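Local coordinates for protein putative short-chain oxidoreductase (Thermus thermophilus, PDB 2YUT) that binds NADP in a Rossmann-fold domain and is probably an oxidoreductase of the short-chain dehydrogenase/reductase family, at residues L25-R30 and E37-V42; A108-G113 and K150-E155; V162-V167 and R190-G195. All coordinates share one frame; numbering follows the deposited sequence.

Interaction 1 (L25-R30 and E37-V42). With NAP (NADP nicotinamide-adenine-dinucleotide phosphate), chain B.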
loop_
_atom_site.group_PDB
_atom_site.type_symbol
_atom_site.label_atom_id
_atom_site.label_comp_id
_atom_site.label_asym_id
_atom_site.label_seq_id
_atom_site.Cartn_x
_atom_site.Cartn_y
_atom_site.Cartn_z
ATOM N N LEU A 25 9.386 8.803 28.774
ATOM C CA LEU A 25 8.292 8.472 27.874
ATOM C C LEU A 25 7.408 9.602 27.341
ATOM O O LEU A 25 6.969 10.477 28.089
ATOM C CB LEU A 25 7.421 7.428 28.583
ATOM C CG LEU A 25 6.461 6.507 27.838
ATOM C CD1 LEU A 25 7.214 5.703 26.789
ATOM C CD2 LEU A 25 5.804 5.575 28.855
ATOM N N LEU A 26 7.158 9.569 26.032
ATOM C CA LEU A 26 6.275 10.543 25.391
ATOM C C LEU A 26 5.160 9.724 24.753
ATOM O O LEU A 26 5.426 8.747 24.045
ATOM C CB LEU A 26 7.009 11.355 24.318
ATOM C CG LEU A 26 8.122 12.269 24.834
ATOM C CD1 LEU A 26 9.417 11.480 24.940
ATOM C CD2 LEU A 26 8.300 13.445 23.892
ATOM N N LEU A 27 3.916 10.110 25.017
ATOM C CA LEU A 27 2.764 9.391 24.488
ATOM C C LEU A 27 1.925 10.278 23.573
ATOM O O LEU A 27 1.669 11.440 23.892
ATOM C CB LEU A 27 1.894 8.880 25.645
ATOM C CG LEU A 27 2.589 8.064 26.753
ATOM C CD1 LEU A 27 1.570 7.648 27.808
ATOM C CD2 LEU A 27 3.259 6.830 26.162
ATOM N N SER A 28 1.506 9.731 22.436
ATOM C CA SER A 28 0.676 10.479 21.500
ATOM C C SER A 28 -0.522 9.654 21.026
ATOM O O SER A 28 -0.441 8.428 20.900
ATOM C CB SER A 28 1.501 10.932 20.297
ATOM O OG SER A 28 0.761 11.832 19.495
ATOM N N GLY A 29 -1.631 10.347 20.777
ATOM C CA GLY A 29 -2.859 9.713 20.322
ATOM C C GLY A 29 -3.856 10.794 19.926
ATOM O O GLY A 29 -3.546 11.980 20.040
ATOM N N ARG A 30 -5.045 10.413 19.463
ATOM C CA ARG A 30 -6.046 11.409 19.072
ATOM C C ARG A 30 -6.987 11.773 20.219
ATOM O O ARG A 30 -7.360 12.935 20.382
ATOM C CB ARG A 30 -6.864 10.916 17.870
ATOM C CG ARG A 30 -6.074 10.832 16.573
ATOM C CD ARG A 30 -6.961 10.474 15.386
ATOM N NE ARG A 30 -7.653 9.202 15.583
ATOM C CZ ARG A 30 -8.438 8.624 14.676
ATOM N NH1 ARG A 30 -8.635 9.201 13.496
ATOM N NH2 ARG A 30 -9.034 7.471 14.952
ATOM N N GLU A 37 -4.689 11.054 30.813
ATOM C CA GLU A 37 -4.795 10.228 32.012
ATOM C C GLU A 37 -3.766 9.099 32.027
ATOM O O GLU A 37 -3.190 8.795 33.080
ATOM C CB GLU A 37 -6.213 9.649 32.148
ATOM C CG GLU A 37 -6.415 8.760 33.402
ATOM C CD GLU A 37 -5.918 9.415 34.699
ATOM O OE1 GLU A 37 -6.387 10.530 35.033
ATOM O OE2 GLU A 37 -5.049 8.818 35.390
ATOM N N LEU A 38 -3.541 8.475 30.871
ATOM C CA LEU A 38 -2.556 7.399 30.781
ATOM C C LEU A 38 -1.170 7.990 31.026
ATOM O O LEU A 38 -0.375 7.446 31.797
ATOM C CB LEU A 38 -2.586 6.740 29.397
ATOM C CG LEU A 38 -1.498 5.688 29.126
ATOM C CD1 LEU A 38 -1.635 4.540 30.114
ATOM C CD2 LEU A 38 -1.618 5.165 27.696
ATOM N N ALA A 39 -0.888 9.112 30.370
ATOM C CA ALA A 39 0.401 9.772 30.526
ATOM C C ALA A 39 0.655 10.088 32.003
ATOM O O ALA A 39 1.748 9.860 32.513
ATOM C CB ALA A 39 0.444 11.048 29.691
ATOM N N ARG A 40 -0.365 10.601 32.684
ATOM C CA ARG A 40 -0.250 10.941 34.099
ATOM C C ARG A 40 -0.003 9.679 34.924
ATOM O O ARG A 40 0.845 9.659 35.813
ATOM C CB ARG A 40 -1.530 11.620 34.590
ATOM C CG ARG A 40 -1.514 11.982 36.068
ATOM C CD ARG A 40 -2.896 12.416 36.535
ATOM N NE ARG A 40 -2.942 12.648 37.976
ATOM C CZ ARG A 40 -4.063 12.835 38.665
ATOM N NH1 ARG A 40 -4.012 13.042 39.976
ATOM N NH2 ARG A 40 -5.238 12.809 38.046
ATOM N N GLU A 41 -0.755 8.629 34.618
ATOM C CA GLU A 41 -0.627 7.357 35.316
ATOM C C GLU A 41 0.790 6.795 35.230
ATOM O O GLU A 41 1.307 6.262 36.207
ATOM C CB GLU A 41 -1.599 6.334 34.730
ATOM C CG GLU A 41 -1.489 4.940 35.343
ATOM C CD GLU A 41 -2.138 3.875 34.476
ATOM O OE1 GLU A 41 -3.258 4.123 33.979
ATOM O OE2 GLU A 41 -1.533 2.792 34.295
ATOM N N VAL A 42 1.415 6.907 34.062
ATOM C CA VAL A 42 2.760 6.372 33.894
ATOM C C VAL A 42 3.878 7.409 33.958
ATOM O O VAL A 42 5.031 7.089 33.690
ATOM C CB VAL A 42 2.877 5.586 32.576
ATOM C CG1 VAL A 42 1.880 4.447 32.581
ATOM C CG2 VAL A 42 2.632 6.504 31.381
HETATM P PA NAP B . -6.410 0.176 18.526
HETATM O O1A NAP B . -7.746 0.549 17.709
HETATM O O2A NAP B . -6.690 -0.345 19.883
HETATM O O5B NAP B . -5.532 1.522 18.564
HETATM C C5B NAP B . -5.295 2.261 17.364
HETATM C C4B NAP B . -4.459 3.504 17.669
HETATM O O4B NAP B . -4.231 4.204 16.432
HETATM C C3B NAP B . -5.237 4.456 18.584
HETATM O O3B NAP B . -4.354 5.026 19.554
HETATM C C2B NAP B . -5.706 5.535 17.610
HETATM O O2B NAP B . -5.811 6.784 18.299
HETATM C C1B NAP B . -4.463 5.589 16.723
HETATM N N9A NAP B . -4.749 6.348 15.485
HETATM C C8A NAP B . -5.610 5.991 14.535
HETATM N N7A NAP B . -5.636 6.923 13.586
HETATM C C5A NAP B . -4.783 7.881 13.933
HETATM C C6A NAP B . -4.404 9.091 13.365
HETATM N N6A NAP B . -4.931 9.487 12.210
HETATM N N1A NAP B . -3.504 9.853 14.004
HETATM C C2A NAP B . -2.978 9.468 15.154
HETATM N N3A NAP B . -3.316 8.325 15.724
HETATM C C4A NAP B . -4.212 7.515 15.143
HETATM O O3 NAP B . -5.615 -0.860 17.580
HETATM P PN NAP B . -4.451 -1.830 18.125
HETATM O O1N NAP B . -4.984 -3.206 18.252
HETATM O O2N NAP B . -3.788 -1.218 19.298
HETATM O O5D NAP B . -3.406 -1.855 16.900
HETATM C C5D NAP B . -2.150 -1.177 16.993
HETATM C C4D NAP B . -1.272 -1.467 15.772
HETATM O O4D NAP B . -1.100 -2.897 15.708
HETATM C C3D NAP B . -1.989 -1.067 14.480
HETATM O O3D NAP B . -1.051 -0.796 13.434
HETATM C C2D NAP B . -2.767 -2.342 14.166
HETATM O O2D NAP B . -3.107 -2.418 12.778
HETATM C C1D NAP B . -1.664 -3.354 14.467
HETATM N N1N NAP B . -2.159 -4.747 14.548
HETATM C C2N NAP B . -3.217 -5.067 15.408
HETATM C C3N NAP B . -3.680 -6.376 15.476
HETATM C C7N NAP B . -4.832 -6.730 16.420
HETATM O O7N NAP B . -5.377 -7.831 16.368
HETATM N N7N NAP B . -5.182 -5.764 17.265
HETATM C C4N NAP B . -3.095 -7.364 14.692
HETATM C C5N NAP B . -2.043 -7.051 13.838
HETATM C C6N NAP B . -1.571 -5.746 13.762
HETATM P P2B NAP B . -7.187 7.265 18.985
HETATM O O1X NAP B . -7.878 5.972 19.649
HETATM O O2X NAP B . -6.731 8.219 20.201
HETATM O O3X NAP B . -8.083 7.955 18.030
#

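Interaction 2 (A108-G113 and K150-E155)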
loop_
_atom_site.group_PDB
_atom_site.type_symbol
_atom_site.label_atom_id
_atom_site.label_comp_id
_atom_site.label_asym_id
_atom_site.label_seq_id
_atom_site.Cartn_x
_atom_site.Cartn_y
_atom_site.Cartn_z
ATOM N N ALA A 108 10.915 12.365 12.340
ATOM C CA ALA A 108 11.477 11.906 13.605
ATOM C C ALA A 108 12.966 12.209 13.784
ATOM O O ALA A 108 13.756 12.143 12.841
ATOM C CB ALA A 108 11.236 10.408 13.762
ATOM N N ARG A 109 13.339 12.561 15.005
ATOM C CA ARG A 109 14.739 12.805 15.332
ATOM C C ARG A 109 15.174 11.519 16.028
ATOM O O ARG A 109 14.496 11.058 16.945
ATOM C CB ARG A 109 14.880 13.976 16.302
ATOM C CG ARG A 109 14.952 15.347 15.659
ATOM C CD ARG A 109 13.698 15.698 14.890
ATOM N NE ARG A 109 13.661 17.127 14.591
ATOM C CZ ARG A 109 12.883 17.681 13.670
ATOM N NH1 ARG A 109 12.068 16.928 12.943
ATOM N NH2 ARG A 109 12.921 18.992 13.475
ATOM N N PHE A 110 16.288 10.939 15.596
ATOM C CA PHE A 110 16.775 9.694 16.183
ATOM C C PHE A 110 18.195 9.772 16.715
ATOM O O PHE A 110 19.037 10.476 16.164
ATOM C CB PHE A 110 16.750 8.563 15.147
ATOM C CG PHE A 110 15.373 8.097 14.770
ATOM C CD1 PHE A 110 14.568 7.439 15.693
ATOM C CD2 PHE A 110 14.898 8.279 13.472
ATOM C CE1 PHE A 110 13.308 6.963 15.330
ATOM C CE2 PHE A 110 13.638 7.808 13.095
ATOM C CZ PHE A 110 12.841 7.149 14.026
ATOM N N GLN A 111 18.452 9.023 17.784
ATOM C CA GLN A 111 19.785 8.923 18.373
ATOM C C GLN A 111 20.413 7.774 17.584
ATOM O O GLN A 111 19.690 6.937 17.040
ATOM C CB GLN A 111 19.702 8.499 19.847
ATOM C CG GLN A 111 19.088 9.524 20.786
ATOM C CD GLN A 111 20.071 10.605 21.179
ATOM O OE1 GLN A 111 21.081 10.814 20.501
ATOM N NE2 GLN A 111 19.777 11.308 22.267
ATOM N N LYS A 112 21.737 7.728 17.504
ATOM C CA LYS A 112 22.385 6.620 16.807
ATOM C C LYS A 112 21.993 5.367 17.586
ATOM O O LYS A 112 21.914 5.399 18.811
ATOM C CB LYS A 112 23.909 6.783 16.824
ATOM C CG LYS A 112 24.439 7.907 15.939
ATOM C CD LYS A 112 24.260 7.577 14.464
ATOM C CE LYS A 112 24.790 8.688 13.565
ATOM N NZ LYS A 112 26.256 8.896 13.732
ATOM N N GLY A 113 21.726 4.272 16.888
ATOM C CA GLY A 113 21.352 3.050 17.580
ATOM C C GLY A 113 19.868 2.920 17.885
ATOM O O GLY A 113 19.416 1.887 18.376
ATOM N N LYS A 150 17.607 0.554 4.410
ATOM C CA LYS A 150 19.006 0.958 4.251
ATOM C C LYS A 150 19.225 2.453 4.441
ATOM O O LYS A 150 20.300 2.878 4.871
ATOM C CB LYS A 150 19.539 0.525 2.881
ATOM C CG LYS A 150 19.577 -0.981 2.695
ATOM C CD LYS A 150 20.056 -1.379 1.309
ATOM C CE LYS A 150 21.497 -0.971 1.072
ATOM N NZ LYS A 150 22.001 -1.498 -0.225
ATOM N N GLU A 151 18.212 3.251 4.122
ATOM C CA GLU A 151 18.315 4.695 4.296
ATOM C C GLU A 151 18.495 5.014 5.778
ATOM O O GLU A 151 19.367 5.793 6.155
ATOM C CB GLU A 151 17.051 5.394 3.793
ATOM C CG GLU A 151 16.880 5.404 2.287
ATOM C CD GLU A 151 15.631 6.154 1.858
ATOM O OE1 GLU A 151 15.453 7.314 2.292
ATOM O OE2 GLU A 151 14.831 5.584 1.085
ATOM N N LEU A 152 17.655 4.409 6.611
ATOM C CA LEU A 152 17.704 4.635 8.050
ATOM C C LEU A 152 18.949 4.050 8.711
ATOM O O LEU A 152 19.511 4.653 9.624
ATOM C CB LEU A 152 16.440 4.071 8.707
ATOM C CG LEU A 152 15.196 4.969 8.649
ATOM C CD1 LEU A 152 15.394 6.161 9.582
ATOM C CD2 LEU A 152 14.942 5.444 7.218
ATOM N N LEU A 153 19.385 2.884 8.246
ATOM C CA LEU A 153 20.565 2.250 8.815
ATOM C C LEU A 153 21.774 3.164 8.648
ATOM O O LEU A 153 22.693 3.146 9.465
ATOM C CB LEU A 153 20.826 0.904 8.139
ATOM C CG LEU A 153 21.884 0.011 8.794
ATOM C CD1 LEU A 153 21.520 -0.260 10.252
ATOM C CD2 LEU A 153 21.986 -1.293 8.021
ATOM N N ARG A 154 21.760 3.968 7.589
ATOM C CA ARG A 154 22.849 4.899 7.318
ATOM C C ARG A 154 22.919 5.945 8.425
ATOM O O ARG A 154 23.975 6.523 8.676
ATOM C CB ARG A 154 22.633 5.586 5.967
ATOM C CG ARG A 154 22.647 4.642 4.777
ATOM C CD ARG A 154 22.080 5.325 3.541
ATOM N NE ARG A 154 21.992 4.425 2.393
ATOM C CZ ARG A 154 21.365 4.722 1.259
ATOM N NH1 ARG A 154 20.764 5.897 1.119
ATOM N NH2 ARG A 154 21.338 3.846 0.264
ATOM N N GLU A 155 21.786 6.188 9.079
ATOM C CA GLU A 155 21.722 7.150 10.175
ATOM C C GLU A 155 21.931 6.424 11.500
ATOM O O GLU A 155 21.855 7.034 12.564
ATOM C CB GLU A 155 20.357 7.847 10.212
ATOM C CG GLU A 155 20.043 8.723 9.017
ATOM C CD GLU A 155 18.699 9.420 9.153
ATOM O OE1 GLU A 155 18.501 10.160 10.139
ATOM O OE2 GLU A 155 17.836 9.226 8.275
#

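Interaction 3 (V162-V167 and R190-G195). With NAP (NADP nicotinamide-adenine-dinucleotide phosphate), chain B.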
loop_
_atom_site.group_PDB
_atom_site.type_symbol
_atom_site.label_atom_id
_atom_site.label_comp_id
_atom_site.label_asym_id
_atom_site.label_seq_id
_atom_site.Cartn_x
_atom_site.Cartn_y
_atom_site.Cartn_z
ATOM N N VAL A 162 7.030 -5.594 12.773
ATOM C CA VAL A 162 6.399 -6.608 13.606
ATOM C C VAL A 162 5.119 -7.178 12.998
ATOM O O VAL A 162 4.255 -6.435 12.526
ATOM C CB VAL A 162 6.038 -6.042 15.004
ATOM C CG1 VAL A 162 5.341 -7.116 15.832
ATOM C CG2 VAL A 162 7.292 -5.529 15.711
ATOM N N ARG A 163 5.010 -8.502 13.006
ATOM C CA ARG A 163 3.819 -9.176 12.517
ATOM C C ARG A 163 3.196 -9.885 13.712
ATOM O O ARG A 163 3.739 -10.856 14.234
ATOM C CB ARG A 163 4.164 -10.177 11.412
ATOM C CG ARG A 163 4.350 -9.526 10.047
ATOM C CD ARG A 163 4.711 -10.554 8.982
ATOM N NE ARG A 163 4.792 -9.961 7.651
ATOM C CZ ARG A 163 5.157 -10.626 6.560
ATOM N NH1 ARG A 163 5.478 -11.911 6.643
ATOM N NH2 ARG A 163 5.188 -10.013 5.383
ATOM N N LEU A 164 2.055 -9.369 14.150
ATOM C CA LEU A 164 1.359 -9.923 15.297
ATOM C C LEU A 164 0.141 -10.723 14.892
ATOM O O LEU A 164 -0.484 -10.446 13.872
ATOM C CB LEU A 164 0.883 -8.797 16.226
ATOM C CG LEU A 164 1.898 -7.917 16.961
ATOM C CD1 LEU A 164 1.183 -6.728 17.577
ATOM C CD2 LEU A 164 2.604 -8.726 18.027
ATOM N N PRO A 165 -0.200 -11.749 15.683
ATOM C CA PRO A 165 -1.382 -12.556 15.376
ATOM C C PRO A 165 -2.521 -11.690 15.926
ATOM O O PRO A 165 -2.278 -10.555 16.343
ATOM C CB PRO A 165 -1.155 -13.816 16.199
ATOM C CG PRO A 165 -0.452 -13.277 17.417
ATOM C CD PRO A 165 0.550 -12.315 16.818
ATOM N N ALA A 166 -3.749 -12.186 15.942
ATOM C CA ALA A 166 -4.837 -11.365 16.468
ATOM C C ALA A 166 -4.569 -10.990 17.934
ATOM O O ALA A 166 -4.057 -11.802 18.710
ATOM C CB ALA A 166 -6.163 -12.102 16.347
ATOM N N VAL A 167 -4.907 -9.753 18.292
ATOM C CA VAL A 167 -4.725 -9.238 19.649
ATOM C C VAL A 167 -6.057 -8.620 20.071
ATOM O O VAL A 167 -6.686 -7.901 19.294
ATOM C CB VAL A 167 -3.614 -8.155 19.693
ATOM C CG1 VAL A 167 -3.381 -7.689 21.123
ATOM C CG2 VAL A 167 -2.326 -8.710 19.108
ATOM N N ARG A 190 4.838 -7.621 25.449
ATOM C CA ARG A 190 5.939 -8.305 26.132
ATOM C C ARG A 190 6.790 -9.068 25.118
ATOM O O ARG A 190 8.017 -8.992 25.139
ATOM C CB ARG A 190 5.403 -9.280 27.188
ATOM C CG ARG A 190 6.512 -10.060 27.916
ATOM C CD ARG A 190 5.954 -11.091 28.899
ATOM N NE ARG A 190 5.344 -12.249 28.235
ATOM C CZ ARG A 190 6.018 -13.187 27.568
ATOM N NH1 ARG A 190 7.342 -13.124 27.461
ATOM N NH2 ARG A 190 5.368 -14.201 27.014
ATOM N N LYS A 191 6.132 -9.798 24.224
ATOM C CA LYS A 191 6.845 -10.560 23.209
ATOM C C LYS A 191 7.614 -9.648 22.262
ATOM O O LYS A 191 8.739 -9.958 21.873
ATOM C CB LYS A 191 5.872 -11.443 22.422
ATOM C CG LYS A 191 5.351 -12.630 23.228
ATOM C CD LYS A 191 4.602 -13.616 22.349
ATOM C CE LYS A 191 4.228 -14.869 23.122
ATOM N NZ LYS A 191 3.542 -15.861 22.253
ATOM N N VAL A 192 7.021 -8.515 21.892
ATOM C CA VAL A 192 7.716 -7.598 21.002
ATOM C C VAL A 192 8.959 -7.076 21.711
ATOM O O VAL A 192 10.064 -7.163 21.184
ATOM C CB VAL A 192 6.818 -6.413 20.588
ATOM C CG1 VAL A 192 7.634 -5.393 19.808
ATOM C CG2 VAL A 192 5.666 -6.915 19.737
ATOM N N LEU A 193 8.774 -6.549 22.915
ATOM C CA LEU A 193 9.890 -6.028 23.690
ATOM C C LEU A 193 10.954 -7.107 23.889
ATOM O O LEU A 193 12.147 -6.812 23.920
ATOM C CB LEU A 193 9.395 -5.513 25.045
ATOM C CG LEU A 193 8.547 -4.240 24.977
ATOM C CD1 LEU A 193 8.083 -3.835 26.367
ATOM C CD2 LEU A 193 9.367 -3.127 24.353
ATOM N N GLU A 194 10.519 -8.357 24.016
ATOM C CA GLU A 194 11.443 -9.472 24.189
ATOM C C GLU A 194 12.184 -9.708 22.871
ATOM O O GLU A 194 13.382 -9.961 22.862
ATOM C CB GLU A 194 10.675 -10.732 24.607
ATOM C CG GLU A 194 11.546 -11.851 25.149
ATOM C CD GLU A 194 10.740 -12.898 25.900
ATOM O OE1 GLU A 194 9.871 -13.548 25.278
ATOM O OE2 GLU A 194 10.974 -13.065 27.117
ATOM N N GLY A 195 11.469 -9.621 21.755
ATOM C CA GLY A 195 12.113 -9.802 20.462
ATOM C C GLY A 195 13.217 -8.769 20.273
ATOM O O GLY A 195 14.215 -9.031 19.600
HETATM P PA NAP B . -6.410 0.176 18.526
HETATM O O1A NAP B . -7.746 0.549 17.709
HETATM O O2A NAP B . -6.690 -0.345 19.883
HETATM O O5B NAP B . -5.532 1.522 18.564
HETATM C C5B NAP B . -5.295 2.261 17.364
HETATM C C4B NAP B . -4.459 3.504 17.669
HETATM O O4B NAP B . -4.231 4.204 16.432
HETATM C C3B NAP B . -5.237 4.456 18.584
HETATM O O3B NAP B . -4.354 5.026 19.554
HETATM C C2B NAP B . -5.706 5.535 17.610
HETATM O O2B NAP B . -5.811 6.784 18.299
HETATM C C1B NAP B . -4.463 5.589 16.723
HETATM N N9A NAP B . -4.749 6.348 15.485
HETATM C C8A NAP B . -5.610 5.991 14.535
HETATM N N7A NAP B . -5.636 6.923 13.586
HETATM C C5A NAP B . -4.783 7.881 13.933
HETATM C C6A NAP B . -4.404 9.091 13.365
HETATM N N6A NAP B . -4.931 9.487 12.210
HETATM N N1A NAP B . -3.504 9.853 14.004
HETATM C C2A NAP B . -2.978 9.468 15.154
HETATM N N3A NAP B . -3.316 8.325 15.724
HETATM C C4A NAP B . -4.212 7.515 15.143
HETATM O O3 NAP B . -5.615 -0.860 17.580
HETATM P PN NAP B . -4.451 -1.830 18.125
HETATM O O1N NAP B . -4.984 -3.206 18.252
HETATM O O2N NAP B . -3.788 -1.218 19.298
HETATM O O5D NAP B . -3.406 -1.855 16.900
HETATM C C5D NAP B . -2.150 -1.177 16.993
HETATM C C4D NAP B . -1.272 -1.467 15.772
HETATM O O4D NAP B . -1.100 -2.897 15.708
HETATM C C3D NAP B . -1.989 -1.067 14.480
HETATM O O3D NAP B . -1.051 -0.796 13.434
HETATM C C2D NAP B . -2.767 -2.342 14.166
HETATM O O2D NAP B . -3.107 -2.418 12.778
HETATM C C1D NAP B . -1.664 -3.354 14.467
HETATM N N1N NAP B . -2.159 -4.747 14.548
HETATM C C2N NAP B . -3.217 -5.067 15.408
HETATM C C3N NAP B . -3.680 -6.376 15.476
HETATM C C7N NAP B . -4.832 -6.730 16.420
HETATM O O7N NAP B . -5.377 -7.831 16.368
HETATM N N7N NAP B . -5.182 -5.764 17.265
HETATM C C4N NAP B . -3.095 -7.364 14.692
HETATM C C5N NAP B . -2.043 -7.051 13.838
HETATM C C6N NAP B . -1.571 -5.746 13.762
HETATM P P2B NAP B . -7.187 7.265 18.985
HETATM O O1X NAP B . -7.878 5.972 19.649
HETATM O O2X NAP B . -6.731 8.219 20.201
HETATM O O3X NAP B . -8.083 7.955 18.030
#

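Interaction 1 (L25-R30 and E37-V42)
Leu27 on strand 24-28 meets helix 32-42 through one methyl, CD1, within the strand-helix half of a beta-alpha-beta unit of the Rossmann fold. With CG anti to the carbonyl carbon (chi1 -52°), the branched end of Leu27 reaches the helix, and CD1 comes 3.6 Å from Ala39 CA. Alanine suits this place because its short side chain lets the leucine close on the helix backbone. Leu38 CG and Val42 CG2, each 3.9 Å from Leu27 CD1, also lie round that methyl. Leu25, two residues earlier on the same side of the strand, adds a looser touch, its CD2 lying 4.2 Å from Val42 CG2. The axes of strand 25-28 and helix 37-42 run nearly antiparallel (165°) and approach to 9.1 Å. In the next shell, Ala17 of helix 11-19 packs against both Leu27 and Leu38, while strand 2-6 carries Ile5 against Leu25 and Leu27. Past the strand, the chain reaches the cofactor through Arg30, whose guanidinium lies with one face over NADP N7A. The phosphate on the adenosine ribose is held by Arg30 N, 2.9 Å from O2X, and by a straighter bond from Arg30 NE, 2.8 Å from O3X with an N-H...O angle of 155°.

Interaction 2 (A108-G113 and K150-E155)
Phe110 lies against Leu152, with CE2 4.3 Å from Leu152 CD1, a loose apolar contact that joins the short strand 110-111 to the C-terminal part of helix 132-153. The methyl approaches the ring obliquely. On the leucine, chi1 of -82° and chi2 of -71° swing the branch round toward the phenylalanine, although the bond to CB does not itself point across the contact. A broad aromatic side chain suits this place because it can meet several apolar neighbours at once.

Farther toward solvent, the contact is made by the aliphatic part of a lysine. Lys112 CD comes 3.1 Å from Glu155 O, with CE 3.5 Å from the same oxygen, so methylene groups rather than the ammonium lie alongside this carbonyl. Bends at chi2 (-69°) and chi4 fold the chain back over the backbone of Glu155. A long, flexible side chain fits such an exposed margin, where its carbons can cover backbone while its charge stays near the surface. Glu155 N is hydrogen-bonded to Leu152 O at 2.8 Å. Arg83 of the second subunit ties both segments together, forming a salt bridge with the Glu155 carboxylate and donating to Ala108 O, while Val82 N of that subunit donates to Glu151.

Within the Rossmann fold, the arrangement joins the connection leading from helix 89-107 into strand 114-119 to the end of helix 132-153, ahead of strand 158-162 and beside the subunit interface. The Phe110-Leu152 pair packs on Leu105 of helix 89-107 and on Val157, with Leu70 of strand 67-72 against Phe110 and Leu159 of strand 158-162 against Leu152.

Interaction 3 (V162-V167 and R190-G195)
Val167 N donates to the nicotinamide carboxamide oxygen of NADP, O7N, at 2.8 Å with an N-H...O angle of 158°. The amide nitrogen N7N returns a weak bond of 3.3 Å to Val167 O, so the backbone of one residue addresses both ends of the carboxamide and would limit its rotation. Nearby, the carbonyls of the same loop line the nicotinamide ring, with Pro165 O 3.7 Å from C4N. Across the contact, the end of strand 158-162 and the loop after it rest on Val192 of helix 185-196. Its CG2 methyl is shared by two residues, lying 3.9 Å from Val162 CG1 and 3.9 Å from Leu164 CD2. The valines cross at a slant, whereas Leu164 meets Val192 at about a right angle. A beta-branched valine suits the helix here, since Val192 CG1 also lies 4.1 Å from Val162 CG2. Leu164 holds CG anti to the carbonyl carbon (chi1 -66°), which carries its end toward the helix. Phe16 of helix 11-19 and Phe119 of strand 114-119 continue this apolar layer. Polar backbone toward the cofactor and packing on the apolar side of helix 185-196 mark the nicotinamide-binding loop after strand 158-162, characteristic of short-chain dehydrogenases/reductases.

Interactions 1 and 3 are buried, and each joins the sheet region to a covering helix by methyl packing while its first segment reaches the same NADP molecule. They serve different ends of it: 25-30 grips the phosphate on the adenosine ribose with the backbone N and side chain of Arg30, 162-167 the nicotinamide carboxamide with backbone alone. Interaction 2 has no part in that site. It is partly buried, combines an aromatic contact with a lysine chain over a backbone carbonyl, and is bordered by the second subunit, which touches neither of the others. The three centres lie 21 to 25 Å apart without touching, and helix 11-19 packs beside both interactions 1 and 3.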